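Local coordinates for aldehyde reductase YahK (Escherichia coli, PDB 1UUF), which catalyses the zinc-dependent reduction of a wide range of aldehydes to the corresponding alcohols, with a strong preference for NADPH over NADH as electron donor, at residues E53-G58 and V85-A90; G218-A223 and G238-V243. All coordinates share one frame; numbering follows the deposited sequence.

The two contacts are both strand pairings, but they belong to different parts of the dehydrogenase, with centres about 34 Å apart and no shared element. Contact 1 joins antiparallel neighbours in the mixed sheet of the GroES-like domain, a partly buried pairing with a classic bulge and a bridging water. Contact 2 joins parallel strands at one edge of the Rossmann-type sheet and is the more buried, with alanines and valines packed inside and histidine, aspartate and glutamate, all partly exposed, along one part of it. In both, one carbonyl takes two backbone N-H groups: at the bulge in contact 1, and at the strand start in contact 2, where an aspartate carboxylate adds a further bond.

Contact 1 (E53-G58 and V85-A90); sequences EIAYCG and VGRVVA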
ATOM      1  N   GLU A  53      36.511  -7.974  15.801  1.00 15.52           N
ATOM      2  CA  GLU A  53      37.124  -9.194  15.292  1.00 15.35           C
ATOM      3  C   GLU A  53      35.910 -10.035  14.908  1.00 14.97           C
ATOM      4  O   GLU A  53      35.170 -10.501  15.776  1.00 15.25           O
ATOM      5  CB  GLU A  53      37.918  -9.897  16.394  1.00 19.31           C
ATOM      6  CG  GLU A  53      38.702 -11.112  15.929  1.00 24.38           C
ATOM      7  CD  GLU A  53      39.832 -10.751  14.981  1.00 27.58           C
ATOM      8  OE1 GLU A  53      40.563  -9.781  15.270  1.00 29.12           O
ATOM      9  OE2 GLU A  53      39.996 -11.442  13.954  1.00 30.91           O
ATOM     10  N   ILE A  54      35.692 -10.207  13.610  1.00 14.60           N
ATOM     11  CA  ILE A  54      34.535 -10.956  13.133  1.00 12.45           C
ATOM     12  C   ILE A  54      34.619 -12.455  13.383  1.00 13.48           C
ATOM     13  O   ILE A  54      35.585 -13.115  12.995  1.00 14.20           O
ATOM     14  CB  ILE A  54      34.304 -10.695  11.631  1.00 12.76           C
ATOM     15  CG1 ILE A  54      34.117  -9.194  11.395  1.00 10.05           C
ATOM     16  CG2 ILE A  54      33.072 -11.449  11.149  1.00 11.61           C
ATOM     17  CD1 ILE A  54      33.876  -8.823   9.942  1.00 12.90           C
ATOM     18  N   ALA A  55      33.595 -12.991  14.039  1.00 12.44           N
ATOM     19  CA  ALA A  55      33.553 -14.414  14.335  1.00 11.78           C
ATOM     20  C   ALA A  55      32.771 -15.148  13.257  1.00 11.42           C
ATOM     21  O   ALA A  55      33.215 -16.181  12.752  1.00 10.86           O
ATOM     22  CB  ALA A  55      32.915 -14.649  15.701  1.00 12.40           C
ATOM     23  N   TYR A  56      31.608 -14.610  12.902  1.00 10.80           N
ATOM     24  CA  TYR A  56      30.766 -15.229  11.885  1.00 10.91           C
ATOM     25  C   TYR A  56      30.069 -14.200  11.011  1.00  9.99           C
ATOM     26  O   TYR A  56      29.847 -13.061  11.423  1.00 11.28           O
ATOM     27  CB  TYR A  56      29.694 -16.113  12.533  1.00 11.14           C
ATOM     28  CG  TYR A  56      30.246 -17.141  13.488  1.00 12.72           C
ATOM     29  CD1 TYR A  56      30.328 -16.878  14.857  1.00 14.02           C
ATOM     30  CD2 TYR A  56      30.740 -18.357  13.018  1.00 13.85           C
ATOM     31  CE1 TYR A  56      30.890 -17.804  15.733  1.00 13.69           C
ATOM     32  CE2 TYR A  56      31.304 -19.288  13.884  1.00 14.12           C
ATOM     33  CZ  TYR A  56      31.378 -19.003  15.238  1.00 16.30           C
ATOM     34  OH  TYR A  56      31.960 -19.909  16.095  1.00 18.77           O
ATOM     35  N   CYS A  57      29.722 -14.612   9.797  1.00 10.87           N
ATOM     36  CA  CYS A  57      29.015 -13.734   8.874  1.00 10.62           C
ATOM     37  C   CYS A  57      28.003 -14.542   8.076  1.00 10.98           C
ATOM     38  O   CYS A  57      28.363 -15.496   7.388  1.00 11.33           O
ATOM     39  CB  CYS A  57      29.985 -13.036   7.916  1.00 11.68           C
ATOM     40  SG  CYS A  57      29.165 -11.790   6.862  1.00 12.83           S
ATOM     41  N   GLY A  58      26.735 -14.161   8.184  1.00  9.86           N
ATOM     42  CA  GLY A  58      25.690 -14.851   7.454  1.00 10.87           C
ATOM     43  C   GLY A  58      25.783 -14.544   5.971  1.00 11.70           C
ATOM     44  O   GLY A  58      26.283 -13.488   5.579  1.00 12.43           O
ATOM     45  N   VAL A  85      28.748 -10.757  13.174  1.00 10.73           N
ATOM     46  CA  VAL A  85      28.796 -10.841  14.630  1.00  9.89           C
ATOM     47  C   VAL A  85      30.242 -11.112  15.020  1.00 10.71           C
ATOM     48  O   VAL A  85      30.965 -11.810  14.309  1.00 10.57           O
ATOM     49  CB  VAL A  85      27.889 -11.955  15.206  1.00 10.06           C
ATOM     50  CG1 VAL A  85      26.440 -11.647  14.888  1.00 11.14           C
ATOM     51  CG2 VAL A  85      28.299 -13.314  14.661  1.00 11.84           C
ATOM     52  N   GLY A  86      30.672 -10.540  16.135  1.00 11.22           N
ATOM     53  CA  GLY A  86      32.041 -10.743  16.568  1.00 12.90           C
ATOM     54  C   GLY A  86      32.290 -10.164  17.942  1.00 13.81           C
ATOM     55  O   GLY A  86      31.352  -9.933  18.702  1.00 12.50           O
ATOM     56  N   ARG A  87      33.557  -9.912  18.251  1.00 14.25           N
ATOM     57  CA  ARG A  87      33.932  -9.365  19.548  1.00 16.38           C
ATOM     58  C   ARG A  87      34.714  -8.067  19.395  1.00 15.92           C
ATOM     59  O   ARG A  87      35.545  -7.936  18.499  1.00 14.51           O
ATOM     60  CB  ARG A  87      34.770 -10.389  20.317  1.00 18.71           C
ATOM     61  CG  ARG A  87      34.040 -11.700  20.592  1.00 24.00           C
ATOM     62  CD  ARG A  87      34.935 -12.705  21.309  1.00 28.38           C
ATOM     63  NE  ARG A  87      34.216 -13.928  21.665  1.00 31.58           N
ATOM     64  CZ  ARG A  87      33.726 -14.798  20.787  1.00 33.05           C
ATOM     65  NH1 ARG A  87      33.085 -15.880  21.212  1.00 33.82           N
ATOM     66  NH2 ARG A  87      33.877 -14.593  19.483  1.00 33.39           N
ATOM     67  N   VAL A  88      34.443  -7.108  20.272  1.00 13.84           N
ATOM     68  CA  VAL A  88      35.134  -5.826  20.224  1.00 15.23           C
ATOM     69  C   VAL A  88      36.593  -6.015  20.624  1.00 16.94           C
ATOM     70  O   VAL A  88      36.889  -6.601  21.666  1.00 16.61           O
ATOM     71  CB  VAL A  88      34.478  -4.802  21.172  1.00 16.01           C
ATOM     72  CG1 VAL A  88      35.257  -3.487  21.148  1.00 14.60           C
ATOM     73  CG2 VAL A  88      33.031  -4.564  20.750  1.00 15.71           C
ATOM     74  N   VAL A  89      37.495  -5.529  19.776  1.00 18.43           N
ATOM     75  CA  VAL A  89      38.930  -5.630  20.022  1.00 20.90           C
ATOM     76  C   VAL A  89      39.434  -4.334  20.649  1.00 21.36           C
ATOM     77  O   VAL A  89      40.277  -4.350  21.545  1.00 22.89           O
ATOM     78  CB  VAL A  89      39.711  -5.880  18.707  1.00 21.63           C
ATOM     79  CG1 VAL A  89      41.205  -5.870  18.982  1.00 22.75           C
ATOM     80  CG2 VAL A  89      39.303  -7.208  18.101  1.00 22.74           C
ATOM     81  N   ALA A  90      38.907  -3.212  20.171  1.00 21.30           N
ATOM     82  CA  ALA A  90      39.293  -1.905  20.681  1.00 21.25           C
ATOM     83  C   ALA A  90      38.200  -0.891  20.372  1.00 22.31           C
ATOM     84  O   ALA A  90      37.346  -1.131  19.518  1.00 20.45           O
ATOM     85  CB  ALA A  90      40.604  -1.468  20.050  1.00 22.25           C
TER
HETATM   86  O   HOH W   1      35.615 -12.855  17.406  1.00 23.46           O
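Glu53 and Arg87 form an antiparallel hydrogen-bonded pair, their strands running at 165°, with Glu53 N to Arg87 O at 2.9 Å and Arg87 N to Glu53 O at 3.0 Å. The register then slips by one at a classic beta bulge. Here Val85 O takes two donors, Ala55 N at 2.9 Å, in the carbonyl plane on a lone pair, and Tyr56 N at 3.2 Å, tilted from that plane. Val85 N closes the pattern on Tyr56 O. Gly86 faces Ile54 in a non-hydrogen-bonded pair; a CB would hit Glu53 O and Ile54 CA. Over the bulge, Val85 CG2, wedged between its own backbone N and carbonyl carbon, meets Tyr56 CB at 3.8 Å and lies near the plane of the ring at its edge. At the other end, Val89 CG2 packs on Glu53 CB at 3.5 Å. The extended Arg87 chain brings its guanidinium edge to Ala55 CB, while a water in the guanidinium plane accepts from Arg87 NH2 and donates to Glu53 O. Strand 49-58 ends just before the zinc ligand Cys60, and strand 84-91 begins just after His82. Helix 170-173 packs on Tyr56, Val85 and Arg87, and strands 103-106 and 359-363 extend the sheet.

Contact 2 (G218-A223 and G238-V243); sequences GAHVVA and GADEVV
In His220 the first torsion carries the ring opposite its backbone N (chi1 178°) and beneath Asp240 CB, which rests over one face of the imidazole, a CH-pi contact at 4.1 Å from CB to the centroid of the His220 ring. The Asp240 carboxylate, beside its own N (chi1 -64°), turns toward the backbone of His220 and Val221. This torsion of Asp240 brings OD2 to Val221 N at 2.9 Å, received on the anti lone pair. Val221 O in turn accepts both Asp240 N, at 2.8 Å, and Glu241 N, at 3.2 Å. Regular parallel pairing follows, with Ala223 N on Glu241 O and Val243 N on Ala223 O, the latter at 2.8 Å and nearly straight out from the carbonyl. Ala223 CB packs on Ala239 CB at 3.7 Å on the side lined by helices 231-237 and 205-216, while Val222 CG1 meets Val243 CG2 on the other. An alanine in place of His220 is likely to leave Asp240 CB without its aromatic cover and its carboxylate less firmly flanked. This is the beta-alpha-beta crossover 220-244 of a Rossmann-type fold, at an edge of the parallel sheet, strand 241-244 being outermost within the chain. Its chemistry implies that a side-chain carboxylate stands in for a backbone acceptor before the second strand begins, and probably helps fix the start of the pairing, alongside the apolar packing of Ala223, Ala239 and the valines.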
ATOM      1  N   GLY A 218       3.377 -13.547  18.934  1.00 12.72           N
ATOM      2  CA  GLY A 218       2.048 -13.950  19.354  1.00 13.10           C
ATOM      3  C   GLY A 218       0.944 -13.944  18.317  1.00 12.89           C
ATOM      4  O   GLY A 218      -0.218 -14.130  18.663  1.00 13.47           O
ATOM      5  N   ALA A 219       1.284 -13.736  17.048  1.00 11.18           N
ATOM      6  CA  ALA A 219       0.268 -13.724  16.005  1.00 12.08           C
ATOM      7  C   ALA A 219      -0.098 -15.146  15.595  1.00 12.36           C
ATOM      8  O   ALA A 219       0.621 -16.096  15.909  1.00 14.14           O
ATOM      9  CB  ALA A 219       0.777 -12.954  14.786  1.00 12.49           C
ATOM     10  N   HIS A 220      -1.240 -15.293  14.933  1.00 12.90           N
ATOM     11  CA  HIS A 220      -1.650 -16.590  14.420  1.00 13.43           C
ATOM     12  C   HIS A 220      -0.963 -16.562  13.062  1.00 13.27           C
ATOM     13  O   HIS A 220      -1.293 -15.736  12.210  1.00 13.36           O
ATOM     14  CB  HIS A 220      -3.163 -16.664  14.252  1.00 15.91           C
ATOM     15  CG  HIS A 220      -3.637 -17.965  13.688  1.00 19.57           C
ATOM     16  ND1 HIS A 220      -3.597 -18.251  12.340  1.00 22.50           N
ATOM     17  CD2 HIS A 220      -4.136 -19.070  14.293  1.00 19.90           C
ATOM     18  CE1 HIS A 220      -4.050 -19.475  12.138  1.00 20.82           C
ATOM     19  NE2 HIS A 220      -4.384 -19.994  13.307  1.00 22.82           N
ATOM     20  N   VAL A 221      -0.001 -17.456  12.867  1.00 10.60           N
ATOM     21  CA  VAL A 221       0.786 -17.468  11.640  1.00 11.53           C
ATOM     22  C   VAL A 221       0.444 -18.527  10.601  1.00 11.89           C
ATOM     23  O   VAL A 221       0.359 -19.710  10.911  1.00 12.94           O
ATOM     24  CB  VAL A 221       2.281 -17.614  11.988  1.00 12.38           C
ATOM     25  CG1 VAL A 221       3.131 -17.543  10.724  1.00 13.79           C
ATOM     26  CG2 VAL A 221       2.685 -16.530  12.972  1.00 13.41           C
ATOM     27  N   VAL A 222       0.255 -18.079   9.363  1.00 10.56           N
ATOM     28  CA  VAL A 222      -0.026 -18.978   8.253  1.00 11.67           C
ATOM     29  C   VAL A 222       1.134 -18.847   7.274  1.00 11.96           C
ATOM     30  O   VAL A 222       1.412 -17.754   6.777  1.00 11.58           O
ATOM     31  CB  VAL A 222      -1.329 -18.607   7.519  1.00 11.69           C
ATOM     32  CG1 VAL A 222      -1.567 -19.586   6.371  1.00 13.09           C
ATOM     33  CG2 VAL A 222      -2.501 -18.637   8.489  1.00 12.92           C
ATOM     34  N   ALA A 223       1.827 -19.953   7.022  1.00  9.67           N
ATOM     35  CA  ALA A 223       2.944 -19.941   6.091  1.00  9.47           C
ATOM     36  C   ALA A 223       2.465 -20.413   4.732  1.00 10.19           C
ATOM     37  O   ALA A 223       1.653 -21.330   4.643  1.00 10.51           O
ATOM     38  CB  ALA A 223       4.061 -20.850   6.590  1.00 10.30           C
ATOM     39  N   GLY A 238       7.179 -23.012  13.274  1.00 16.57           N
ATOM     40  CA  GLY A 238       6.261 -22.310  14.151  1.00 16.72           C
ATOM     41  C   GLY A 238       4.973 -21.841  13.511  1.00 17.47           C
ATOM     42  O   GLY A 238       4.182 -21.140  14.144  1.00 19.35           O
ATOM     43  N   ALA A 239       4.748 -22.216  12.258  1.00 15.86           N
ATOM     44  CA  ALA A 239       3.525 -21.810  11.583  1.00 15.93           C
ATOM     45  C   ALA A 239       2.359 -22.591  12.176  1.00 16.19           C
ATOM     46  O   ALA A 239       2.462 -23.800  12.386  1.00 16.66           O
ATOM     47  CB  ALA A 239       3.632 -22.082  10.087  1.00 17.25           C
ATOM     48  N   ASP A 240       1.261 -21.897  12.459  1.00 14.53           N
ATOM     49  CA  ASP A 240       0.080 -22.548  13.017  1.00 16.12           C
ATOM     50  C   ASP A 240      -0.665 -23.275  11.910  1.00 15.88           C
ATOM     51  O   ASP A 240      -1.325 -24.288  12.149  1.00 15.43           O
ATOM     52  CB  ASP A 240      -0.839 -21.515  13.667  1.00 17.43           C
ATOM     53  CG  ASP A 240      -0.190 -20.827  14.844  1.00 21.42           C
ATOM     54  OD1 ASP A 240       0.161 -21.527  15.817  1.00 21.91           O
ATOM     55  OD2 ASP A 240      -0.023 -19.592  14.796  1.00 21.06           O
ATOM     56  N   GLU A 241      -0.560 -22.738  10.699  1.00 13.62           N
ATOM     57  CA  GLU A 241      -1.202 -23.323   9.526  1.00 14.63           C
ATOM     58  C   GLU A 241      -0.267 -23.160   8.337  1.00 13.98           C
ATOM     59  O   GLU A 241       0.561 -22.250   8.312  1.00 10.84           O
ATOM     60  CB  GLU A 241      -2.519 -22.613   9.203  1.00 16.42           C
ATOM     61  CG  GLU A 241      -3.636 -22.801  10.217  1.00 20.17           C
ATOM     62  CD  GLU A 241      -4.914 -22.099   9.789  1.00 23.11           C
ATOM     63  OE1 GLU A 241      -5.011 -20.862   9.945  1.00 23.01           O
ATOM     64  OE2 GLU A 241      -5.821 -22.784   9.279  1.00 24.57           O
ATOM     65  N   VAL A 242      -0.406 -24.045   7.358  1.00 13.03           N
ATOM     66  CA  VAL A 242       0.409 -23.977   6.157  1.00 13.09           C
ATOM     67  C   VAL A 242      -0.490 -24.119   4.941  1.00 14.54           C
ATOM     68  O   VAL A 242      -1.428 -24.923   4.930  1.00 15.02           O
ATOM     69  CB  VAL A 242       1.485 -25.086   6.127  1.00 12.66           C
ATOM     70  CG1 VAL A 242       2.295 -24.983   4.849  1.00 14.31           C
ATOM     71  CG2 VAL A 242       2.402 -24.949   7.331  1.00 14.16           C
ATOM     72  N   VAL A 243      -0.212 -23.315   3.925  1.00 12.66           N
ATOM     73  CA  VAL A 243      -0.987 -23.345   2.697  1.00 13.67           C
ATOM     74  C   VAL A 243      -0.085 -23.476   1.479  1.00 14.23           C
ATOM     75  O   VAL A 243       0.943 -22.806   1.382  1.00 14.31           O
ATOM     76  CB  VAL A 243      -1.829 -22.058   2.546  1.00 14.11           C
ATOM     77  CG1 VAL A 243      -2.502 -22.023   1.175  1.00 15.53           C
ATOM     78  CG2 VAL A 243      -2.877 -21.990   3.645  1.00 15.94           C
TER
HETATM   79  O   HOH W   2       2.121 -18.692  15.724  1.00 37.83           O